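Local coordinates for protein delta toxin (PDB 2YGT) that acts as a haemolytic, beta-pore-forming toxin of the aerolysin family from Clostridium perfringens, probably perforating host cell membranes, at residues 163-167 and 168-172; 280-284 and 285-289; 211-214 and 215-218. All blocks are in the same frame, centred on the assembly; numbering follows the deposited sequence.

Overall arrangement
From the N terminus, interaction 1 comes first, turning strand 159-166 back into strand 170-177. The chain then reaches interaction 3, a turn in the loop at 211-218 that leads into the short helix 219-222. Interaction 2 is last, closing the hairpin of strands 263-282 and 287-291 near the C terminus. All three are local closures set in series, so none nests in or crosses another. Interactions 1 and 2 reach the same branched antiparallel sheet, with centres about 22 Å apart, and each carries a zinc ion. Interaction 3 lies across the centre of the chain from both, its centre about 33 Å from that of interaction 1 and about 43 Å from that of interaction 2.

Interaction 1: 163-167 and 168-172; sequences QTNDT and NSIAS. With ZN (zinc ion), chain C.
Thr-167 reaches forward across the turn to Ser-169 and Ile-170. Its OG1 accepts from Ser-169 N at 3.0 Å, which makes an ST turn, and from Ile-170 N at 3.2 Å. The hydroxyl can grip both amides because it is tucked between its own backbone N and carbonyl carbon (chi1 78°). The backbone answers with a nearly straight bond, Thr-167 N to Ile-170 O at 2.9 Å.

Further along, Ser-172 is faced by Thr-164 and Asn-165 together. Thr-164 N donates to Ser-172 O at 2.8 Å from above the carbonyl plane, and Ser-172 N donates to Asn-165 O. On the face of Asn-165 and Ser-172, the serine OG lies against Asn-165 CB, with a weak bond from Asn-165 ND2 at 3.3 Å.

The other face carries the metal. Asp-166 OD2 binds zinc at 2.2 Å and three waters fill further positions; one donates to Gln-163 OE1 at 2.6 Å, making Gln-163 a second-shell residue. Ser-111 in turn accepts from Gln-163 NE2. Asp-110, a known ligand of this site, has its side chain about 6 Å from that of Asp-166 but does not bind the ion here. The whole is an antiparallel beta hairpin with a classic bulge, bearing a water-rich surface zinc site.

Interaction 2: 280-284 and 285-289; sequences ELDWE and KHTIR. With ZN (zinc ion), chain B.
Asp-282 and Lys-285 supply the charged contact: Lys-285 NZ forms a salt bridge with Asp-282 OD2 at 3.1 Å, arriving on the syn side of the carboxylate. The lysine chain crosses the acid obliquely, extended as far as CE, then turns at its last torsion (chi4 63°) to bring the ammonium to that oxygen. A water also joins NZ to Glu-284 OE1.

The other carboxylate oxygen works on the backbone. Asp-282 OD1 accepts from Glu-284 N at 3.0 Å, nearly along its C-O axis, closing an Asx turn; Lys-285 N comes in from above the carboxylate plane.

Among backbone bonds, Glu-280 pairs with Arg-289 and Asp-282 with Thr-287, two bonds each, while His-286 and Thr-287 together face Asp-282 as a G1 bulge. A second water links Glu-280 O to Thr-287 OG1.

On the face of Leu-281 and Ile-288, these two side chains lie side by side, Leu-281 CD1 at 3.8 Å from Ile-288 CD1.

At the bend, His-286 NE2 binds zinc at 2.3 Å, with Asp-54 as a further ligand. Glu-284 O stands over the centre of the imidazole, 3.7 Å above its plane, and Tyr-32 stacks on the ring.

Three donors on one carboxylate would be expected to stabilise its negative charge, and the metal bond fastens the bulged hairpin end to strand 45-54.

Interaction 3: 211-214 and 215-218; sequences FTPD and YQLS
Pro-213 comes up obliquely to the phenol ring of Tyr-215, with Pro-213 CB 3.5 Å from Tyr-215 CE1 and the proline CG a little farther from the same carbon. One face of the ring is covered by Gln-216 CG, 3.3 Å above the plane and displaced toward the rim. Tyr-215 carries CG between its backbone N and carbonyl carbon (chi1 74°), which brings the CD1/CE1 side of the ring back beside the proline. Gln-216 reaches Pro-213 too: its amide OE1 rests 3.3 Å from Pro-213 CG, so the pyrrolidine is touched by both side chains.

Behind these groups the backbone makes two overlapping type I turns, with a short 3-10 turn at Asp-214 and Tyr-215. Gln-216 N donates to Pro-213 O at 2.9 Å and Leu-217 N to Asp-214 O at 3.1 Å, each donor standing well above the carbonyl plane it meets. A water then donates to both Asp-214 O and Leu-217 O, bridging the end of the turn.

Leu-217 folds back against Thr-212. Its CD1 presses close to Thr-212 O, at 3.1 Å, and its CG and CD2 lie against the threonine side chain. Thr-212 CG2 also meets Gln-216 CB at 3.6 Å, the two side chains crossing at about a right angle. Phe-198 lies against Leu-217 as well.

Asp-214 OD1 forms a salt bridge with Arg-75. At the end of the segment, Ser-218 is the N-cap of helix 219-222, its OG bonded to Leu-220 N and to Pro-157 O.

Interaction 1: 163-167 and 168-172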
loop_
_atom_site.group_PDB
_atom_site.type_symbol
_atom_site.label_atom_id
_atom_site.label_comp_id
_atom_site.label_asym_id
_atom_site.label_seq_id
_atom_site.Cartn_x
_atom_site.Cartn_y
_atom_site.Cartn_z
ATOM N N GLN A 163 -6.098 -0.390 -7.973
ATOM C CA GLN A 163 -6.714 0.788 -7.382
ATOM C C GLN A 163 -8.224 0.696 -7.534
ATOM O O GLN A 163 -8.755 0.788 -8.642
ATOM C CB GLN A 163 -6.183 2.082 -8.005
ATOM C CG GLN A 163 -6.748 3.329 -7.336
ATOM C CD GLN A 163 -5.943 4.577 -7.631
ATOM O OE1 GLN A 163 -5.804 4.983 -8.784
ATOM N NE2 GLN A 163 -5.420 5.203 -6.585
ATOM N N THR A 164 -8.911 0.505 -6.417
ATOM C CA THR A 164 -10.348 0.276 -6.437
ATOM C C THR A 164 -11.128 1.585 -6.337
ATOM O O THR A 164 -12.286 1.659 -6.739
ATOM C CB THR A 164 -10.764 -0.674 -5.303
ATOM O OG1 THR A 164 -10.312 -0.146 -4.049
ATOM C CG2 THR A 164 -10.136 -2.047 -5.519
ATOM N N ASN A 165 -10.487 2.616 -5.803
ATOM C CA ASN A 165 -11.091 3.940 -5.755
ATOM C C ASN A 165 -10.079 5.011 -6.120
ATOM O O ASN A 165 -8.938 4.979 -5.664
ATOM C CB ASN A 165 -11.686 4.217 -4.374
ATOM C CG ASN A 165 -12.982 3.474 -4.140
ATOM O OD1 ASN A 165 -14.024 3.839 -4.681
ATOM N ND2 ASN A 165 -12.927 2.427 -3.323
ATOM N N ASP A 166 -10.507 5.962 -6.942
ATOM C CA ASP A 166 -9.632 7.028 -7.404
ATOM C C ASP A 166 -10.428 8.307 -7.648
ATOM O O ASP A 166 -10.722 8.654 -8.791
ATOM C CB ASP A 166 -8.923 6.591 -8.687
ATOM C CG ASP A 166 -7.915 7.608 -9.178
ATOM O OD1 ASP A 166 -7.391 8.391 -8.357
ATOM O OD2 ASP A 166 -7.644 7.616 -10.393
ATOM N N THR A 167 -10.788 8.998 -6.570
ATOM C CA THR A 167 -11.548 10.241 -6.682
ATOM C C THR A 167 -10.918 11.357 -5.859
ATOM O O THR A 167 -9.884 11.166 -5.219
ATOM C CB THR A 167 -13.012 10.067 -6.218
ATOM O OG1 THR A 167 -13.062 10.062 -4.784
ATOM C CG2 THR A 167 -13.605 8.774 -6.758
ATOM N N ASN A 168 -11.551 12.525 -5.884
ATOM C CA ASN A 168 -11.111 13.654 -5.078
ATOM C C ASN A 168 -11.220 13.356 -3.589
ATOM O O ASN A 168 -10.538 13.973 -2.771
ATOM C CB ASN A 168 -11.937 14.895 -5.409
ATOM C CG ASN A 168 -11.576 15.492 -6.751
ATOM O OD1 ASN A 168 -10.452 15.337 -7.231
ATOM N ND2 ASN A 168 -12.527 16.186 -7.363
ATOM N N SER A 169 -12.078 12.399 -3.246
ATOM C CA SER A 169 -12.370 12.097 -1.850
ATOM C C SER A 169 -11.610 10.889 -1.310
ATOM O O SER A 169 -11.393 10.784 -0.101
ATOM C CB SER A 169 -13.873 11.884 -1.661
ATOM O OG SER A 169 -14.604 13.006 -2.117
ATOM N N ILE A 170 -11.211 9.976 -2.191
ATOM C CA ILE A 170 -10.569 8.749 -1.732
ATOM C C ILE A 170 -9.721 8.040 -2.787
ATOM O O ILE A 170 -10.086 7.965 -3.961
ATOM C CB ILE A 170 -11.607 7.749 -1.165
ATOM C CG1 ILE A 170 -10.911 6.529 -0.562
ATOM C CG2 ILE A 170 -12.581 7.313 -2.246
ATOM C CD1 ILE A 170 -11.851 5.596 0.174
ATOM N N ALA A 171 -8.577 7.528 -2.347
ATOM C CA ALA A 171 -7.764 6.633 -3.156
ATOM C C ALA A 171 -7.640 5.310 -2.412
ATOM O O ALA A 171 -7.249 5.289 -1.247
ATOM C CB ALA A 171 -6.395 7.239 -3.402
ATOM N N SER A 172 -7.981 4.214 -3.086
ATOM C CA SER A 172 -8.015 2.898 -2.459
ATOM C C SER A 172 -7.254 1.851 -3.265
ATOM O O SER A 172 -7.331 1.831 -4.494
ATOM C CB SER A 172 -9.461 2.443 -2.291
ATOM O OG SER A 172 -10.240 3.466 -1.716
HETATM ZN ZN ZN C . -5.746 8.249 -11.370
HETATM O O HOH W 1 -4.397 6.852 -9.855
HETATM O O HOH W 2 -5.875 6.375 -12.736
HETATM O O HOH W 3 -3.894 9.147 -12.629
#

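Interaction 2: 280-284 and 285-289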
loop_
_atom_site.group_PDB
_atom_site.type_symbol
_atom_site.label_atom_id
_atom_site.label_comp_id
_atom_site.label_asym_id
_atom_site.label_seq_id
_atom_site.Cartn_x
_atom_site.Cartn_y
_atom_site.Cartn_z
ATOM N N GLU A 280 -4.053 15.206 10.548
ATOM C CA GLU A 280 -4.365 16.581 10.184
ATOM C C GLU A 280 -3.197 17.209 9.443
ATOM O O GLU A 280 -2.042 17.064 9.849
ATOM C CB GLU A 280 -4.718 17.430 11.408
ATOM C CG GLU A 280 -5.151 18.848 11.037
ATOM C CD GLU A 280 -5.569 19.687 12.234
ATOM O OE1 GLU A 280 -4.682 20.208 12.944
ATOM O OE2 GLU A 280 -6.789 19.829 12.463
ATOM N N LEU A 281 -3.509 17.897 8.349
ATOM C CA LEU A 281 -2.517 18.661 7.608
ATOM C C LEU A 281 -2.616 20.141 7.953
ATOM O O LEU A 281 -3.670 20.761 7.801
ATOM C CB LEU A 281 -2.692 18.471 6.099
ATOM C CG LEU A 281 -2.107 17.214 5.455
ATOM C CD1 LEU A 281 -2.896 15.978 5.851
ATOM C CD2 LEU A 281 -2.087 17.365 3.945
ATOM N N ASP A 282 -1.514 20.700 8.432
ATOM C CA ASP A 282 -1.427 22.136 8.630
ATOM C C ASP A 282 -0.649 22.725 7.456
ATOM O O ASP A 282 0.572 22.595 7.379
ATOM C CB ASP A 282 -0.753 22.458 9.965
ATOM C CG ASP A 282 -0.942 23.903 10.378
ATOM O OD1 ASP A 282 -0.847 24.790 9.504
ATOM O OD2 ASP A 282 -1.184 24.153 11.578
ATOM N N TRP A 283 -1.370 23.352 6.533
ATOM C CA TRP A 283 -0.767 23.871 5.310
ATOM C C TRP A 283 0.039 25.147 5.547
ATOM O O TRP A 283 0.805 25.570 4.683
ATOM C CB TRP A 283 -1.839 24.122 4.249
ATOM C CG TRP A 283 -2.577 22.888 3.824
ATOM C CD1 TRP A 283 -3.448 22.153 4.576
ATOM C CD2 TRP A 283 -2.526 22.253 2.542
ATOM N NE1 TRP A 283 -3.938 21.097 3.843
ATOM C CE2 TRP A 283 -3.384 21.137 2.587
ATOM C CE3 TRP A 283 -1.830 22.520 1.356
ATOM C CZ2 TRP A 283 -3.567 20.288 1.499
ATOM C CZ3 TRP A 283 -2.015 21.676 0.273
ATOM C CH2 TRP A 283 -2.874 20.576 0.352
ATOM N N GLU A 284 -0.139 25.763 6.711
ATOM C CA GLU A 284 0.626 26.961 7.046
ATOM C C GLU A 284 1.954 26.582 7.680
ATOM O O GLU A 284 3.006 27.094 7.297
ATOM C CB GLU A 284 -0.157 27.877 7.988
ATOM C CG GLU A 284 -1.126 28.825 7.292
ATOM C CD GLU A 284 -1.799 29.789 8.263
ATOM O OE1 GLU A 284 -1.675 29.587 9.491
ATOM O OE2 GLU A 284 -2.452 30.747 7.797
ATOM N N LYS A 285 1.900 25.673 8.647
ATOM C CA LYS A 285 3.097 25.245 9.359
ATOM C C LYS A 285 3.815 24.105 8.642
ATOM O O LYS A 285 4.889 23.683 9.067
ATOM C CB LYS A 285 2.745 24.817 10.785
ATOM C CG LYS A 285 2.074 25.896 11.621
ATOM C CD LYS A 285 1.709 25.369 13.002
ATOM C CE LYS A 285 0.893 26.387 13.788
ATOM N NZ LYS A 285 -0.418 26.665 13.136
ATOM N N HIS A 286 3.220 23.616 7.557
ATOM C CA HIS A 286 3.777 22.487 6.810
ATOM C C HIS A 286 3.984 21.256 7.691
ATOM O O HIS A 286 5.075 20.689 7.729
ATOM C CB HIS A 286 5.110 22.865 6.156
ATOM C CG HIS A 286 5.064 24.142 5.377
ATOM N ND1 HIS A 286 5.872 25.219 5.672
ATOM C CD2 HIS A 286 4.311 24.516 4.317
ATOM C CE1 HIS A 286 5.621 26.201 4.825
ATOM N NE2 HIS A 286 4.677 25.799 3.992
ATOM N N THR A 287 2.941 20.847 8.401
ATOM C CA THR A 287 3.050 19.693 9.281
ATOM C C THR A 287 1.936 18.693 9.028
ATOM O O THR A 287 0.845 19.051 8.581
ATOM C CB THR A 287 3.017 20.094 10.776
ATOM O OG1 THR A 287 1.730 20.635 11.104
ATOM C CG2 THR A 287 4.105 21.118 11.095
ATOM N N ILE A 288 2.228 17.431 9.311
ATOM C CA ILE A 288 1.217 16.388 9.289
ATOM C C ILE A 288 1.248 15.681 10.640
ATOM O O ILE A 288 2.291 15.189 11.071
ATOM C CB ILE A 288 1.423 15.398 8.108
ATOM C CG1 ILE A 288 0.187 14.517 7.930
ATOM C CG2 ILE A 288 2.679 14.558 8.306
ATOM C CD1 ILE A 288 0.138 13.775 6.610
ATOM N N ARG A 289 0.108 15.669 11.323
ATOM C CA ARG A 289 0.025 15.125 12.674
ATOM C C ARG A 289 -1.183 14.210 12.840
ATOM O O ARG A 289 -2.280 14.532 12.386
ATOM C CB ARG A 289 -0.076 16.260 13.703
ATOM C CG ARG A 289 1.131 17.176 13.795
ATOM C CD ARG A 289 0.883 18.260 14.837
ATOM N NE ARG A 289 2.019 19.163 15.006
ATOM C CZ ARG A 289 3.074 18.898 15.771
ATOM N NH1 ARG A 289 3.149 17.749 16.434
ATOM N NH2 ARG A 289 4.061 19.782 15.870
HETATM ZN ZN ZN B . 3.108 26.502 2.482
HETATM O O HOH W 4 -0.349 18.954 11.505
HETATM O O HOH W 5 0.882 28.939 11.344
#

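Interaction 3: 211-214 and 215-218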
loop_
_atom_site.group_PDB
_atom_site.type_symbol
_atom_site.label_atom_id
_atom_site.label_comp_id
_atom_site.label_asym_id
_atom_site.label_seq_id
_atom_site.Cartn_x
_atom_site.Cartn_y
_atom_site.Cartn_z
ATOM N N PHE A 211 2.690 -27.753 4.621
ATOM C CA PHE A 211 2.438 -26.490 3.936
ATOM C C PHE A 211 3.705 -25.995 3.242
ATOM O O PHE A 211 4.816 -26.236 3.713
ATOM C CB PHE A 211 1.906 -25.432 4.904
ATOM C CG PHE A 211 0.540 -25.742 5.451
ATOM C CD1 PHE A 211 -0.547 -25.872 4.603
ATOM C CD2 PHE A 211 0.342 -25.892 6.813
ATOM C CE1 PHE A 211 -1.806 -26.154 5.102
ATOM C CE2 PHE A 211 -0.915 -26.172 7.319
ATOM C CZ PHE A 211 -1.989 -26.303 6.462
ATOM N N THR A 212 3.529 -25.322 2.111
ATOM C CA THR A 212 4.651 -24.756 1.370
ATOM C C THR A 212 5.660 -24.120 2.317
ATOM O O THR A 212 5.314 -23.227 3.089
ATOM C CB THR A 212 4.178 -23.697 0.362
ATOM O OG1 THR A 212 3.312 -24.309 -0.601
ATOM C CG2 THR A 212 5.366 -23.068 -0.352
ATOM N N PRO A 213 6.916 -24.588 2.263
ATOM C CA PRO A 213 7.990 -24.075 3.120
ATOM C C PRO A 213 8.111 -22.562 3.003
ATOM O O PRO A 213 7.799 -22.001 1.952
ATOM C CB PRO A 213 9.239 -24.756 2.550
ATOM C CG PRO A 213 8.822 -25.231 1.174
ATOM C CD PRO A 213 7.412 -25.651 1.377
ATOM N N ASP A 214 8.561 -21.910 4.067
ATOM C CA ASP A 214 8.627 -20.452 4.085
ATOM C C ASP A 214 9.443 -19.859 2.937
ATOM O O ASP A 214 9.081 -18.817 2.393
ATOM C CB ASP A 214 9.140 -19.938 5.433
ATOM C CG ASP A 214 8.052 -19.882 6.485
ATOM O OD1 ASP A 214 7.032 -20.578 6.314
ATOM O OD2 ASP A 214 8.212 -19.136 7.473
ATOM N N TYR A 215 10.534 -20.522 2.564
ATOM C CA TYR A 215 11.393 -19.991 1.509
ATOM C C TYR A 215 10.721 -20.002 0.134
ATOM O O TYR A 215 11.229 -19.411 -0.815
ATOM C CB TYR A 215 12.758 -20.699 1.480
ATOM C CG TYR A 215 12.762 -22.111 0.926
ATOM C CD1 TYR A 215 12.454 -23.199 1.736
ATOM C CD2 TYR A 215 13.099 -22.358 -0.400
ATOM C CE1 TYR A 215 12.468 -24.490 1.236
ATOM C CE2 TYR A 215 13.117 -23.646 -0.908
ATOM C CZ TYR A 215 12.799 -24.708 -0.086
ATOM O OH TYR A 215 12.813 -25.991 -0.587
ATOM N N GLN A 216 9.569 -20.660 0.039
ATOM C CA GLN A 216 8.830 -20.718 -1.220
ATOM C C GLN A 216 7.477 -20.013 -1.143
ATOM O O GLN A 216 6.626 -20.195 -2.010
ATOM C CB GLN A 216 8.642 -22.168 -1.674
ATOM C CG GLN A 216 9.913 -22.998 -1.635
ATOM C CD GLN A 216 9.829 -24.243 -2.497
ATOM O OE1 GLN A 216 9.802 -25.364 -1.989
ATOM N NE2 GLN A 216 9.781 -24.051 -3.810
ATOM N N LEU A 217 7.285 -19.211 -0.103
ATOM C CA LEU A 217 6.071 -18.419 0.039
ATOM C C LEU A 217 6.397 -16.939 -0.096
ATOM O O LEU A 217 7.488 -16.503 0.266
ATOM C CB LEU A 217 5.414 -18.674 1.399
ATOM C CG LEU A 217 4.606 -19.960 1.605
ATOM C CD1 LEU A 217 4.410 -20.231 3.088
ATOM C CD2 LEU A 217 3.265 -19.876 0.894
ATOM N N SER A 218 5.451 -16.166 -0.621
ATOM C CA SER A 218 5.606 -14.720 -0.662
ATOM C C SER A 218 5.916 -14.194 0.735
ATOM O O SER A 218 5.447 -14.748 1.729
ATOM C CB SER A 218 4.329 -14.062 -1.180
ATOM O OG SER A 218 4.373 -12.659 -0.989
HETATM O O HOH W 6 8.599 -15.816 2.568
#